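Local coordinates for Beta/gama crystallin family protein (Methanosarcina acetivorans, PDB 3HZ2) that binds calcium ions through a betagamma-crystallin domain built from two Greek key motifs, its wider role in the archaeon being unsettled, at residues N1-G14 against K34-F47. Residues are numbered along the deposited sequence; the frame is centred on the assembly and turned at random.
With CA (calcium ion), chain E.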
loop_
_atom_site.group_PDB
_atom_site.type_symbol
_atom_site.label_atom_id
_atom_site.label_comp_id
_atom_site.label_asym_id
_atom_site.label_seq_id
_atom_site.Cartn_x
_atom_site.Cartn_y
_atom_site.Cartn_z
ATOM N N ASN A 1 -10.672 -3.122 -15.815
ATOM C CA ASN A 1 -9.251 -3.373 -15.438
ATOM C C ASN A 1 -8.632 -2.145 -14.783
ATOM O O ASN A 1 -7.408 -2.033 -14.688
ATOM C CB ASN A 1 -8.439 -3.756 -16.675
ATOM C CG ASN A 1 -8.909 -5.052 -17.299
ATOM O OD1 ASN A 1 -8.388 -5.486 -18.327
ATOM N ND2 ASN A 1 -9.900 -5.681 -16.678
ATOM N N ALA A 2 -9.482 -1.225 -14.338
ATOM C CA ALA A 2 -9.021 -0.005 -13.685
ATOM C C ALA A 2 -8.097 -0.367 -12.524
ATOM O O ALA A 2 -8.327 -1.354 -11.826
ATOM C CB ALA A 2 -10.214 0.800 -13.180
ATOM N N ALA A 3 -7.053 0.433 -12.326
ATOM C CA ALA A 3 -6.090 0.190 -11.256
ATOM C C ALA A 3 -6.774 0.019 -9.903
ATOM O O ALA A 3 -7.687 0.767 -9.554
ATOM C CB ALA A 3 -5.083 1.331 -11.194
ATOM N N GLU A 4 -6.329 -0.975 -9.143
ATOM C CA GLU A 4 -6.903 -1.235 -7.832
ATOM C C GLU A 4 -5.895 -1.915 -6.920
ATOM O O GLU A 4 -5.137 -2.775 -7.354
ATOM C CB GLU A 4 -8.144 -2.116 -7.960
ATOM C CG GLU A 4 -8.809 -2.428 -6.630
ATOM C CD GLU A 4 -10.052 -3.277 -6.788
ATOM O OE1 GLU A 4 -10.783 -3.454 -5.790
ATOM O OE2 GLU A 4 -10.297 -3.770 -7.910
ATOM N N VAL A 5 -5.890 -1.522 -5.654
ATOM C CA VAL A 5 -4.969 -2.112 -4.693
ATOM C C VAL A 5 -5.654 -2.215 -3.342
ATOM O O VAL A 5 -6.396 -1.317 -2.947
ATOM C CB VAL A 5 -3.673 -1.257 -4.549
ATOM C CG1 VAL A 5 -4.013 0.150 -4.065
ATOM C CG2 VAL A 5 -2.707 -1.930 -3.584
ATOM N N ILE A 6 -5.428 -3.327 -2.649
ATOM C CA ILE A 6 -6.001 -3.516 -1.328
ATOM C C ILE A 6 -4.846 -3.616 -0.338
ATOM O O ILE A 6 -3.915 -4.403 -0.522
ATOM C CB ILE A 6 -6.860 -4.799 -1.241
ATOM C CG1 ILE A 6 -7.843 -4.854 -2.414
ATOM C CG2 ILE A 6 -7.645 -4.801 0.073
ATOM C CD1 ILE A 6 -8.765 -6.058 -2.393
ATOM N N VAL A 7 -4.898 -2.791 0.699
ATOM C CA VAL A 7 -3.858 -2.777 1.717
ATOM C C VAL A 7 -4.418 -3.367 3.003
ATOM O O VAL A 7 -5.602 -3.208 3.306
ATOM C CB VAL A 7 -3.351 -1.342 1.973
ATOM C CG1 VAL A 7 -2.640 -0.821 0.729
ATOM C CG2 VAL A 7 -4.522 -0.424 2.334
ATOM N N TYR A 8 -3.566 -4.050 3.758
ATOM C CA TYR A 8 -4.005 -4.687 4.994
ATOM C C TYR A 8 -3.152 -4.342 6.199
ATOM O O TYR A 8 -1.941 -4.143 6.088
ATOM C CB TYR A 8 -4.018 -6.202 4.827
ATOM C CG TYR A 8 -4.823 -6.687 3.651
ATOM C CD1 TYR A 8 -4.319 -6.604 2.352
ATOM C CD2 TYR A 8 -6.086 -7.249 3.835
ATOM C CE1 TYR A 8 -5.051 -7.072 1.266
ATOM C CE2 TYR A 8 -6.827 -7.723 2.755
ATOM C CZ TYR A 8 -6.304 -7.633 1.474
ATOM O OH TYR A 8 -7.029 -8.117 0.406
ATOM N N GLU A 9 -3.808 -4.304 7.353
ATOM C CA GLU A 9 -3.160 -3.993 8.615
ATOM C C GLU A 9 -2.118 -5.035 9.020
ATOM O O GLU A 9 -1.012 -4.685 9.387
ATOM C CB GLU A 9 -4.217 -3.866 9.717
ATOM C CG GLU A 9 -3.666 -3.444 11.070
ATOM C CD GLU A 9 -4.747 -3.343 12.136
ATOM O OE1 GLU A 9 -4.425 -2.931 13.268
ATOM O OE2 GLU A 9 -5.914 -3.681 11.844
ATOM N N HIS A 10 -2.454 -6.317 8.950
ATOM C CA HIS A 10 -1.500 -7.345 9.353
ATOM C C HIS A 10 -0.932 -8.118 8.174
ATOM O O HIS A 10 -1.478 -8.079 7.068
ATOM C CB HIS A 10 -2.155 -8.351 10.310
ATOM C CG HIS A 10 -2.912 -7.724 11.439
ATOM N ND1 HIS A 10 -2.408 -6.688 12.194
ATOM C CD2 HIS A 10 -4.127 -8.017 11.963
ATOM C CE1 HIS A 10 -3.279 -6.367 13.135
ATOM N NE2 HIS A 10 -4.331 -7.158 13.017
ATOM N N VAL A 11 0.165 -8.830 8.416
ATOM C CA VAL A 11 0.762 -9.643 7.372
ATOM C C VAL A 11 -0.267 -10.719 7.042
ATOM O O VAL A 11 -1.183 -10.975 7.828
ATOM C CB VAL A 11 2.079 -10.315 7.833
ATOM C CG1 VAL A 11 3.141 -9.252 8.090
ATOM C CG2 VAL A 11 1.833 -11.150 9.076
ATOM N N ASN A 12 -0.107 -11.347 5.885
ATOM C CA ASN A 12 -1.035 -12.370 5.424
ATOM C C ASN A 12 -2.460 -11.858 5.277
ATOM O O ASN A 12 -3.432 -12.582 5.504
ATOM C CB ASN A 12 -0.991 -13.610 6.320
ATOM C CG ASN A 12 -0.116 -14.703 5.736
ATOM O OD1 ASN A 12 0.246 -14.649 4.559
ATOM N ND2 ASN A 12 0.219 -15.703 6.542
ATOM N N PHE A 13 -2.565 -10.587 4.908
ATOM C CA PHE A 13 -3.839 -9.937 4.644
ATOM C C PHE A 13 -4.845 -9.903 5.792
ATOM O O PHE A 13 -6.050 -10.031 5.569
ATOM C CB PHE A 13 -4.457 -10.599 3.410
ATOM C CG PHE A 13 -3.445 -10.936 2.346
ATOM C CD1 PHE A 13 -3.151 -12.261 2.041
ATOM C CD2 PHE A 13 -2.745 -9.924 1.691
ATOM C CE1 PHE A 13 -2.176 -12.580 1.099
ATOM C CE2 PHE A 13 -1.767 -10.227 0.745
ATOM C CZ PHE A 13 -1.479 -11.561 0.448
ATOM N N GLY A 14 -4.353 -9.698 7.010
ATOM C CA GLY A 14 -5.236 -9.649 8.161
ATOM C C GLY A 14 -5.514 -8.244 8.659
ATOM O O GLY A 14 -4.941 -7.270 8.161
ATOM N N LYS A 34 0.581 1.457 9.327
ATOM C CA LYS A 34 0.076 0.158 9.760
ATOM C C LYS A 34 0.131 -0.925 8.680
ATOM O O LYS A 34 0.100 -2.107 8.993
ATOM C CB LYS A 34 -1.384 0.264 10.208
ATOM C CG LYS A 34 -1.672 1.216 11.338
ATOM C CD LYS A 34 -3.146 1.101 11.700
ATOM C CE LYS A 34 -3.593 2.177 12.655
ATOM N NZ LYS A 34 -5.049 2.043 12.926
ATOM N N ILE A 35 0.196 -0.537 7.412
ATOM C CA ILE A 35 0.186 -1.527 6.334
ATOM C C ILE A 35 1.306 -2.567 6.380
ATOM O O ILE A 35 2.490 -2.225 6.424
ATOM C CB ILE A 35 0.173 -0.830 4.961
ATOM C CG1 ILE A 35 -1.108 0.004 4.833
ATOM C CG2 ILE A 35 0.241 -1.869 3.846
ATOM C CD1 ILE A 35 -1.121 0.963 3.658
ATOM N N SER A 36 0.911 -3.843 6.355
ATOM C CA SER A 36 1.848 -4.964 6.416
ATOM C C SER A 36 1.743 -5.973 5.281
ATOM O O SER A 36 2.627 -6.811 5.106
ATOM C CB SER A 36 1.689 -5.693 7.738
ATOM O OG SER A 36 2.073 -4.842 8.790
ATOM N N SER A 37 0.648 -5.921 4.535
ATOM C CA SER A 37 0.475 -6.809 3.393
ATOM C C SER A 37 -0.315 -6.036 2.346
ATOM O O SER A 37 -1.080 -5.128 2.677
ATOM C CB SER A 37 -0.228 -8.118 3.798
ATOM O OG SER A 37 -1.479 -7.893 4.409
ATOM N N ILE A 38 -0.113 -6.382 1.079
ATOM C CA ILE A 38 -0.763 -5.668 -0.008
ATOM C C ILE A 38 -1.135 -6.582 -1.169
ATOM O O ILE A 38 -0.447 -7.564 -1.443
ATOM C CB ILE A 38 0.181 -4.573 -0.578
ATOM C CG1 ILE A 38 0.599 -3.602 0.529
ATOM C CG2 ILE A 38 -0.502 -3.834 -1.729
ATOM C CD1 ILE A 38 1.718 -2.651 0.123
ATOM N N LYS A 39 -2.225 -6.241 -1.848
ATOM C CA LYS A 39 -2.668 -6.989 -3.020
ATOM C C LYS A 39 -2.909 -6.003 -4.156
ATOM O O LYS A 39 -3.874 -5.244 -4.121
ATOM C CB LYS A 39 -3.972 -7.739 -2.741
ATOM C CG LYS A 39 -3.845 -8.966 -1.865
ATOM C CD LYS A 39 -5.184 -9.687 -1.797
ATOM C CE LYS A 39 -5.186 -10.806 -0.776
ATOM N NZ LYS A 39 -6.522 -11.489 -0.755
ATOM N N VAL A 40 -2.028 -5.997 -5.152
ATOM C CA VAL A 40 -2.211 -5.103 -6.288
ATOM C C VAL A 40 -3.017 -5.880 -7.325
ATOM O O VAL A 40 -2.481 -6.739 -8.021
ATOM C CB VAL A 40 -0.863 -4.676 -6.908
ATOM C CG1 VAL A 40 -1.110 -3.775 -8.114
ATOM C CG2 VAL A 40 -0.022 -3.936 -5.871
ATOM N N LYS A 41 -4.308 -5.582 -7.402
ATOM C CA LYS A 41 -5.209 -6.253 -8.331
ATOM C C LYS A 41 -4.907 -5.869 -9.772
ATOM O O LYS A 41 -4.961 -6.706 -10.677
ATOM C CB LYS A 41 -6.661 -5.894 -8.002
ATOM C CG LYS A 41 -7.053 -6.137 -6.550
ATOM C CD LYS A 41 -6.931 -7.605 -6.174
ATOM C CE LYS A 41 -7.888 -8.462 -6.992
ATOM N NZ LYS A 41 -7.745 -9.914 -6.688
ATOM N N SER A 42 -4.592 -4.597 -9.980
ATOM C CA SER A 42 -4.285 -4.096 -11.312
ATOM C C SER A 42 -3.584 -2.750 -11.240
ATOM O O SER A 42 -3.768 -1.991 -10.284
ATOM C CB SER A 42 -5.571 -3.969 -12.132
ATOM O OG SER A 42 -6.564 -3.280 -11.392
ATOM N N GLY A 43 -2.783 -2.458 -12.260
ATOM C CA GLY A 43 -2.055 -1.206 -12.303
ATOM C C GLY A 43 -0.798 -1.278 -11.463
ATOM O O GLY A 43 -0.551 -2.279 -10.787
ATOM N N THR A 44 0.011 -0.227 -11.521
ATOM C CA THR A 44 1.235 -0.168 -10.736
ATOM C C THR A 44 1.033 0.939 -9.714
ATOM O O THR A 44 0.574 2.030 -10.053
ATOM C CB THR A 44 2.458 0.160 -11.604
ATOM O OG1 THR A 44 2.604 -0.844 -12.617
ATOM C CG2 THR A 44 3.718 0.189 -10.753
ATOM N N TRP A 45 1.364 0.650 -8.464
ATOM C CA TRP A 45 1.185 1.624 -7.401
ATOM C C TRP A 45 2.476 1.971 -6.682
ATOM O O TRP A 45 3.330 1.113 -6.451
ATOM C CB TRP A 45 0.170 1.107 -6.382
ATOM C CG TRP A 45 -1.218 0.952 -6.930
ATOM C CD1 TRP A 45 -1.670 -0.033 -7.759
ATOM C CD2 TRP A 45 -2.331 1.813 -6.682
ATOM N NE1 TRP A 45 -3.004 0.161 -8.042
ATOM C CE2 TRP A 45 -3.433 1.287 -7.392
ATOM C CE3 TRP A 45 -2.506 2.982 -5.926
ATOM C CZ2 TRP A 45 -4.696 1.890 -7.368
ATOM C CZ3 TRP A 45 -3.759 3.582 -5.903
ATOM C CH2 TRP A 45 -4.840 3.032 -6.621
ATOM N N ARG A 46 2.600 3.242 -6.322
ATOM C CA ARG A 46 3.768 3.741 -5.614
ATOM C C ARG A 46 3.409 4.031 -4.165
ATOM O O ARG A 46 2.437 4.739 -3.888
ATOM C CB ARG A 46 4.278 5.016 -6.285
ATOM C CG ARG A 46 5.389 5.708 -5.522
ATOM C CD ARG A 46 6.024 6.789 -6.378
ATOM N NE ARG A 46 6.674 6.224 -7.555
ATOM C CZ ARG A 46 7.347 6.941 -8.446
ATOM N NH1 ARG A 46 7.451 8.252 -8.287
ATOM N NH2 ARG A 46 7.923 6.350 -9.485
ATOM N N PHE A 47 4.197 3.484 -3.243
ATOM C CA PHE A 47 3.961 3.679 -1.820
ATOM C C PHE A 47 5.048 4.560 -1.217
ATOM O O PHE A 47 6.234 4.305 -1.402
ATOM C CB PHE A 47 3.903 2.321 -1.112
ATOM C CG PHE A 47 2.838 1.413 -1.658
ATOM C CD1 PHE A 47 3.056 0.685 -2.825
ATOM C CD2 PHE A 47 1.589 1.342 -1.047
ATOM C CE1 PHE A 47 2.043 -0.101 -3.381
ATOM C CE2 PHE A 47 0.569 0.563 -1.593
ATOM C CZ PHE A 47 0.797 -0.159 -2.764
HETATM CA CA CA E . 0.919 -3.771 10.702
HETATM O O HOH W 1 -8.700 -4.766 -10.533
HETATM O O HOH W 2 -0.075 -5.569 12.424
HETATM O O HOH W 3 2.949 -5.255 11.634
HETATM O O HOH W 4 -0.015 -2.276 12.577
#
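S37 OG is gripped from the hairpin that follows strand 4-8: it donates to H10 O at 2.7 Å and accepts a weak bond from F13 N at 2.9 Å. With chi1 at 57° the hydroxyl sits between its backbone N and carbonyl carbon, facing the 9-14 turn. The extended K39 chain crosses the F13 ring at about a right angle; K39 CE lies 3.5 Å from the ring centroid, over the face, and the ammonium adds a cation-pi contact. Y8 OH touches K39 CD, and F13 CB covers one face of the tyrosine ring. Strands 4-8 and 37-42 pair antiparallel, with a classic bulge where K41 and S42 both face E4. At that end S42 O accepts from two donors, E4 N, lying above the carbonyl plane, and W45 NE1, in it at 3.2 Å. This in-plane bond helps to set the rotation of the indole, and V5 CG1 meets its six-membered ring face-on, 3.5 Å from the centroid; V5 CG2 presses tightly on I38 CG2, and F81 from the other sheet touches V5 and W45. A leucine in place of W45 would probably leave S42 O with one donor fewer and V5 CG1 without the flat ring it packs against. At the other end E9 O, K34 O and S36 OG, each 2.5 Å from calcium, share the ion with N76 and three waters. S36 OG also donates to the D75 carboxylate, and E9 O and K34 O, 2.8 Å apart, are probably tolerated because the cation offsets their repulsion, so calcium likely ties both strand ends together.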